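Local structure of Non-reducing end beta-L-arabinofuranosidase (Bacteroides thetaiotaomicron, 5MQO) at residues N23-M28 against A469-Y474; M36-I41 against F391-L396. The protein probably hydrolyses glycosidic bonds in complex plant pectin, as a family GH127 glycoside hydrolase linked to aceric acidase activity. All coordinates share one frame; numbering follows the deposited sequence.

Interaction 1 of 2, residues N23-M28 against A469-Y474; sequences NGLTDM and AQNYAY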
loop_
_atom_site.group_PDB
_atom_site.type_symbol
_atom_site.label_atom_id
_atom_site.label_comp_id
_atom_site.label_asym_id
_atom_site.label_seq_id
_atom_site.Cartn_x
_atom_site.Cartn_y
_atom_site.Cartn_z
ATOM N N ASN A 23 -9.122 3.926 -19.010
ATOM C CA ASN A 23 -8.847 5.170 -18.272
ATOM C C ASN A 23 -8.375 5.116 -16.778
ATOM O O ASN A 23 -8.349 6.160 -16.080
ATOM C CB ASN A 23 -10.143 5.992 -18.356
ATOM C CG ASN A 23 -9.917 7.456 -18.103
ATOM O OD1 ASN A 23 -8.918 8.020 -18.558
ATOM N ND2 ASN A 23 -10.827 8.077 -17.352
ATOM N N GLY A 24 -8.013 3.937 -16.284
ATOM C CA GLY A 24 -7.626 3.784 -14.869
ATOM C C GLY A 24 -6.284 4.407 -14.466
ATOM O O GLY A 24 -5.464 4.715 -15.327
ATOM N N LEU A 25 -6.088 4.617 -13.159
ATOM C CA LEU A 25 -4.774 4.950 -12.563
ATOM C C LEU A 25 -3.674 4.071 -13.120
ATOM O O LEU A 25 -2.578 4.567 -13.429
ATOM C CB LEU A 25 -4.804 4.772 -11.040
ATOM C CG LEU A 25 -3.578 5.094 -10.172
ATOM C CD1 LEU A 25 -3.133 6.537 -10.377
ATOM C CD2 LEU A 25 -3.928 4.856 -8.710
ATOM N N THR A 26 -3.958 2.771 -13.225
ATOM C CA THR A 26 -3.199 1.888 -14.116
ATOM C C THR A 26 -4.083 1.057 -15.044
ATOM O O THR A 26 -4.971 0.319 -14.618
ATOM C CB THR A 26 -2.187 0.980 -13.371
ATOM O OG1 THR A 26 -2.789 0.417 -12.207
ATOM C CG2 THR A 26 -0.987 1.814 -12.947
ATOM N N ASP A 27 -3.739 1.127 -16.318
ATOM C CA ASP A 27 -4.572 0.648 -17.358
ATOM C C ASP A 27 -4.034 -0.607 -18.040
ATOM O O ASP A 27 -3.400 -0.517 -19.090
ATOM C CB ASP A 27 -4.697 1.779 -18.349
ATOM C CG ASP A 27 -5.675 1.491 -19.417
ATOM O OD1 ASP A 27 -6.515 0.589 -19.218
ATOM O OD2 ASP A 27 -5.595 2.189 -20.450
ATOM N N MET A 28 -4.345 -1.777 -17.478
ATOM C CA MET A 28 -4.060 -3.074 -18.117
ATOM C C MET A 28 -5.186 -3.518 -19.096
ATOM O O MET A 28 -5.289 -4.679 -19.475
ATOM C CB MET A 28 -3.804 -4.140 -17.041
ATOM C CG MET A 28 -2.600 -3.802 -16.188
ATOM S SD MET A 28 -1.975 -4.956 -14.952
ATOM C CE MET A 28 -2.113 -6.477 -15.828
ATOM N N ALA A 469 -6.666 6.067 -3.090
ATOM C CA ALA A 469 -7.249 4.835 -2.518
ATOM C C ALA A 469 -8.469 4.342 -3.285
ATOM O O ALA A 469 -8.563 3.172 -3.592
ATOM C CB ALA A 469 -7.619 5.064 -1.074
ATOM N N GLN A 470 -9.394 5.245 -3.609
ATOM C CA GLN A 470 -10.617 4.901 -4.397
ATOM C C GLN A 470 -10.375 4.122 -5.679
ATOM O O GLN A 470 -11.261 3.369 -6.097
ATOM C CB GLN A 470 -11.490 6.119 -4.730
ATOM C CG GLN A 470 -10.826 7.191 -5.597
ATOM C CD GLN A 470 -9.934 8.107 -4.803
ATOM O OE1 GLN A 470 -9.906 8.041 -3.564
ATOM N NE2 GLN A 470 -9.184 8.955 -5.494
ATOM N N ASN A 471 -9.193 4.303 -6.284
ATOM C CA ASN A 471 -8.805 3.598 -7.502
ATOM C C ASN A 471 -8.434 2.155 -7.275
ATOM O O ASN A 471 -8.100 1.481 -8.242
ATOM C CB ASN A 471 -7.632 4.288 -8.173
ATOM C CG ASN A 471 -8.026 5.579 -8.812
ATOM O OD1 ASN A 471 -8.512 5.592 -9.954
ATOM N ND2 ASN A 471 -7.822 6.670 -8.105
ATOM N N TYR A 472 -8.493 1.691 -6.018
ATOM C CA TYR A 472 -8.288 0.286 -5.642
ATOM C C TYR A 472 -9.585 -0.481 -5.201
ATOM O O TYR A 472 -9.532 -1.666 -4.836
ATOM C CB TYR A 472 -7.204 0.247 -4.531
ATOM C CG TYR A 472 -5.866 0.786 -5.028
ATOM C CD1 TYR A 472 -4.978 -0.053 -5.681
ATOM C CD2 TYR A 472 -5.537 2.144 -4.921
ATOM C CE1 TYR A 472 -3.799 0.431 -6.210
ATOM C CE2 TYR A 472 -4.346 2.642 -5.447
ATOM C CZ TYR A 472 -3.469 1.779 -6.087
ATOM O OH TYR A 472 -2.262 2.213 -6.589
ATOM N N ALA A 473 -10.751 0.165 -5.269
ATOM C CA ALA A 473 -11.967 -0.428 -4.700
ATOM C C ALA A 473 -12.499 -1.543 -5.564
ATOM O O ALA A 473 -12.927 -2.540 -5.025
ATOM C CB ALA A 473 -13.032 0.620 -4.482
ATOM N N TYR A 474 -12.436 -1.388 -6.891
ATOM C CA TYR A 474 -12.974 -2.387 -7.823
ATOM C C TYR A 474 -11.980 -2.714 -8.943
ATOM O O TYR A 474 -11.070 -1.936 -9.231
ATOM C CB TYR A 474 -14.267 -1.881 -8.501
ATOM C CG TYR A 474 -15.419 -1.434 -7.605
ATOM C CD1 TYR A 474 -16.387 -2.345 -7.142
ATOM C CD2 TYR A 474 -15.588 -0.085 -7.270
ATOM C CE1 TYR A 474 -17.453 -1.931 -6.328
ATOM C CE2 TYR A 474 -16.646 0.330 -6.468
ATOM C CZ TYR A 474 -17.572 -0.595 -6.000
ATOM O OH TYR A 474 -18.600 -0.177 -5.207
#

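Interaction 2 of 2, residues M36-I41 against F391-L396; sequences MANTGI and FNWRML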
loop_
_atom_site.group_PDB
_atom_site.type_symbol
_atom_site.label_atom_id
_atom_site.label_comp_id
_atom_site.label_asym_id
_atom_site.label_seq_id
_atom_site.Cartn_x
_atom_site.Cartn_y
_atom_site.Cartn_z
ATOM N N MET A 36 -7.671 -8.764 -15.278
ATOM C CA MET A 36 -8.489 -7.651 -14.842
ATOM C C MET A 36 -7.801 -6.339 -15.144
ATOM O O MET A 36 -6.586 -6.297 -15.314
ATOM C CB MET A 36 -8.660 -7.691 -13.347
ATOM C CG MET A 36 -9.225 -8.968 -12.796
ATOM S SD MET A 36 -9.013 -8.844 -11.026
ATOM C CE MET A 36 -9.929 -10.273 -10.464
ATOM N N ALA A 37 -8.591 -5.277 -15.178
ATOM C CA ALA A 37 -8.090 -3.929 -15.338
ATOM C C ALA A 37 -8.799 -2.981 -14.356
ATOM O O ALA A 37 -9.820 -3.348 -13.757
ATOM C CB ALA A 37 -8.284 -3.493 -16.767
ATOM N N ASN A 38 -8.208 -1.802 -14.140
ATOM C CA ASN A 38 -8.801 -0.791 -13.255
ATOM C C ASN A 38 -10.130 -0.237 -13.808
ATOM O O ASN A 38 -10.416 -0.283 -15.013
ATOM C CB ASN A 38 -7.853 0.415 -13.039
ATOM C CG ASN A 38 -6.770 0.187 -11.958
ATOM O OD1 ASN A 38 -6.155 -0.871 -11.852
ATOM N ND2 ASN A 38 -6.511 1.219 -11.184
ATOM N N THR A 39 -10.924 0.289 -12.882
ATOM C CA THR A 39 -11.955 1.259 -13.174
ATOM C C THR A 39 -11.248 2.564 -13.515
ATOM O O THR A 39 -10.114 2.800 -13.086
ATOM C CB THR A 39 -12.872 1.549 -11.963
ATOM O OG1 THR A 39 -12.187 2.359 -10.990
ATOM C CG2 THR A 39 -13.365 0.293 -11.327
ATOM N N GLY A 40 -11.943 3.420 -14.255
ATOM C CA GLY A 40 -11.433 4.729 -14.646
ATOM C C GLY A 40 -11.111 5.546 -13.425
ATOM O O GLY A 40 -11.680 5.350 -12.363
ATOM N N ILE A 41 -10.161 6.454 -13.578
ATOM C CA ILE A 41 -9.654 7.264 -12.467
ATOM C C ILE A 41 -10.746 8.151 -11.863
ATOM O O ILE A 41 -10.666 8.503 -10.690
ATOM C CB ILE A 41 -8.386 8.059 -12.915
ATOM C CG1 ILE A 41 -7.630 8.612 -11.717
ATOM C CG2 ILE A 41 -8.716 9.179 -13.889
ATOM C CD1 ILE A 41 -6.223 9.045 -12.058
ATOM N N PHE A 391 2.948 -3.767 -5.865
ATOM C CA PHE A 391 3.311 -5.118 -6.344
ATOM C C PHE A 391 2.060 -6.004 -6.318
ATOM O O PHE A 391 1.680 -6.594 -7.334
ATOM C CB PHE A 391 4.460 -5.717 -5.507
ATOM C CG PHE A 391 4.858 -7.149 -5.869
ATOM C CD1 PHE A 391 4.856 -7.621 -7.189
ATOM C CD2 PHE A 391 5.303 -8.018 -4.875
ATOM C CE1 PHE A 391 5.245 -8.928 -7.502
ATOM C CE2 PHE A 391 5.693 -9.334 -5.188
ATOM C CZ PHE A 391 5.648 -9.789 -6.508
ATOM N N ASN A 392 1.372 -6.030 -5.186
ATOM C CA ASN A 392 0.256 -6.949 -5.053
ATOM C C ASN A 392 -0.920 -6.585 -5.966
ATOM O O ASN A 392 -1.694 -7.450 -6.389
ATOM C CB ASN A 392 -0.195 -7.051 -3.601
ATOM C CG ASN A 392 0.622 -8.035 -2.829
ATOM O OD1 ASN A 392 0.263 -9.199 -2.702
ATOM N ND2 ASN A 392 1.755 -7.583 -2.337
ATOM N N TRP A 393 -1.050 -5.299 -6.249
ATOM C CA TRP A 393 -2.099 -4.850 -7.111
ATOM C C TRP A 393 -1.857 -5.343 -8.535
ATOM O O TRP A 393 -2.780 -5.803 -9.153
ATOM C CB TRP A 393 -2.253 -3.347 -7.059
ATOM C CG TRP A 393 -3.390 -2.894 -7.896
ATOM C CD1 TRP A 393 -3.319 -2.373 -9.158
ATOM C CD2 TRP A 393 -4.775 -2.967 -7.566
ATOM N NE1 TRP A 393 -4.577 -2.094 -9.620
ATOM C CE2 TRP A 393 -5.490 -2.443 -8.656
ATOM C CE3 TRP A 393 -5.485 -3.410 -6.446
ATOM C CZ2 TRP A 393 -6.868 -2.356 -8.665
ATOM C CZ3 TRP A 393 -6.873 -3.309 -6.448
ATOM C CH2 TRP A 393 -7.543 -2.797 -7.561
ATOM N N ARG A 394 -0.623 -5.265 -9.028
ATOM C CA ARG A 394 -0.279 -5.784 -10.353
ATOM C C ARG A 394 -0.476 -7.297 -10.413
ATOM O O ARG A 394 -1.053 -7.830 -11.376
ATOM C CB ARG A 394 1.152 -5.457 -10.714
ATOM C CG ARG A 394 1.355 -4.130 -11.422
ATOM C CD ARG A 394 1.064 -2.964 -10.529
ATOM N NE ARG A 394 1.414 -1.705 -11.153
ATOM C CZ ARG A 394 0.971 -0.525 -10.735
ATOM N NH1 ARG A 394 0.180 -0.407 -9.667
ATOM N NH2 ARG A 394 1.344 0.563 -11.390
ATOM N N MET A 395 -0.044 -7.985 -9.362
ATOM C CA MET A 395 -0.252 -9.436 -9.294
ATOM C C MET A 395 -1.749 -9.817 -9.315
ATOM O O MET A 395 -2.137 -10.781 -9.981
ATOM C CB MET A 395 0.459 -10.032 -8.083
ATOM C CG MET A 395 1.975 -9.867 -8.136
ATOM S SD MET A 395 2.833 -10.821 -9.399
ATOM C CE MET A 395 2.607 -12.470 -8.751
ATOM N N LEU A 396 -2.577 -9.050 -8.620
ATOM C CA LEU A 396 -4.019 -9.208 -8.750
ATOM C C LEU A 396 -4.468 -9.103 -10.217
ATOM O O LEU A 396 -5.143 -10.019 -10.713
ATOM C CB LEU A 396 -4.779 -8.183 -7.907
ATOM C CG LEU A 396 -6.317 -8.255 -7.930
ATOM C CD1 LEU A 396 -6.832 -9.558 -7.308
ATOM C CD2 LEU A 396 -6.879 -7.051 -7.190
#

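Interaction 1 of 2, residues N23-M28 against A469-Y474
Leu25 carries one side of this contact, set against Asn471 and Tyr472, and 127 Å² of surface is buried between the segments. Its methyl CD2 lies 3.8 Å from CB of Asn471. The same methyl stands obliquely to the ring of Tyr472, along its CE2–CZ–OH side, with Leu25 CD2 4.0 Å from Tyr472 CE2. Nearer its root, Leu25 meets the amide of Asn471 through CB, which is 3.9 Å from OD1 of Asn471. The two side chains cross at about a right angle, and Leu25 N, 4.1 Å from Asn471 OD1, is too distant for a hydrogen bond, so the contact rests on van der Waals packing. With CG of Leu25 anti to its own backbone nitrogen (chi1 -178°), the branch that bears CD2 reaches across to both partners.

In the fold, the N-terminal loop ahead of strand 37-38 here meets the short connection that leaves helix 458-466, in the helical GH127 catalytic domain, and enters strand 474-477 of a mixed sheet. A 3-10 turn spans 469-472, marked by Tyr472 N donating to Ala469 O at 2.8 Å. That carbonyl oxygen also lies in the plane of the Tyr472 ring, at its edge.

Further out, Asn471 ND2 donates to Gln468 O, which limits rotation of the amide beside Leu25. Losing the amide of Asn471 to an alanine is likely to open a gap beside CB of Leu25 and leave Gln468 O without this donor. The Tyr472 ring is positioned by an edge-to-face contact with Trp393 and by packing on Leu390, both from helix 382-399. On the loop side, Asp27 N donates to Glu250 OE1, tying the chain just beyond Leu25 to helix 243-255.

Interaction 2 of 2, residues M36-I41 against F391-L396
Trp393 donates through its indole NE1 to OD1 of Asn38, joining helix 382-399 of the GH127 catalytic domain, which is expected to be an (alpha/alpha)6 barrel, to the weakly bonded strand 37-38 at the edge of a mixed beta sheet. The NE1–OD1 distance between Trp393 and Asn38 is 3.0 Å, and the N-H···O angle of 151° makes the bond moderately bent. OD1 accepts in its carbonyl plane, on a lone pair, and lies almost exactly in the indole plane, at the ring edge. The flat groups are nonetheless turned nearly perpendicular, with amide and ring planes 85° apart. Trp393 gets there because its CG is anti to the backbone nitrogen (chi1 -177°), carrying the indole out from the helix towards the strand. Beside the bond, CZ2 of Trp393 comes within 3.6 Å of Asn38 OD1, so the oxygen also touches the benzo part of the ring.

One residue on, the side chain of Arg394 packs on Thr26, and its NE forms a salt bridge with Asp309 OD2.

A turn beyond Trp393, Leu396 meets Met36, which lies in the loop just before strand 37-38. The Met36 side chain, extended beyond CG, crosses the leucine obliquely and presents its sulfur. Backbone hydrogen bonding of Met36 with Glu397 adds a second tie to the helix, while Ala37 pairs with Leu476 of strand 474-477. The sulfur itself, Met36 SD, lies 4.1 Å from CG of Leu396.

How the interactions relate
Interactions 1 and 2 are centred about 6 Å apart, on the same side of the chain's centre. Along the sequence the order is 23-28, 36-41, 391-396, 469-474, so the inner pair of segments falls between the outer pair. The N-terminal segments are joined directly by a probable hydrogen bond, Asn23 O to Ile41 N at 3.1 Å. Ile41 also packs on Asn471, and Asn38 on Leu25, so each contact touches the other's residues. Strand 37-38 pairs with strand 474-477, which begins at the last residue of 469-474. The N-terminal chain thus supplies the edge strand of that sheet and packs against helix 382-399 of the catalytic domain.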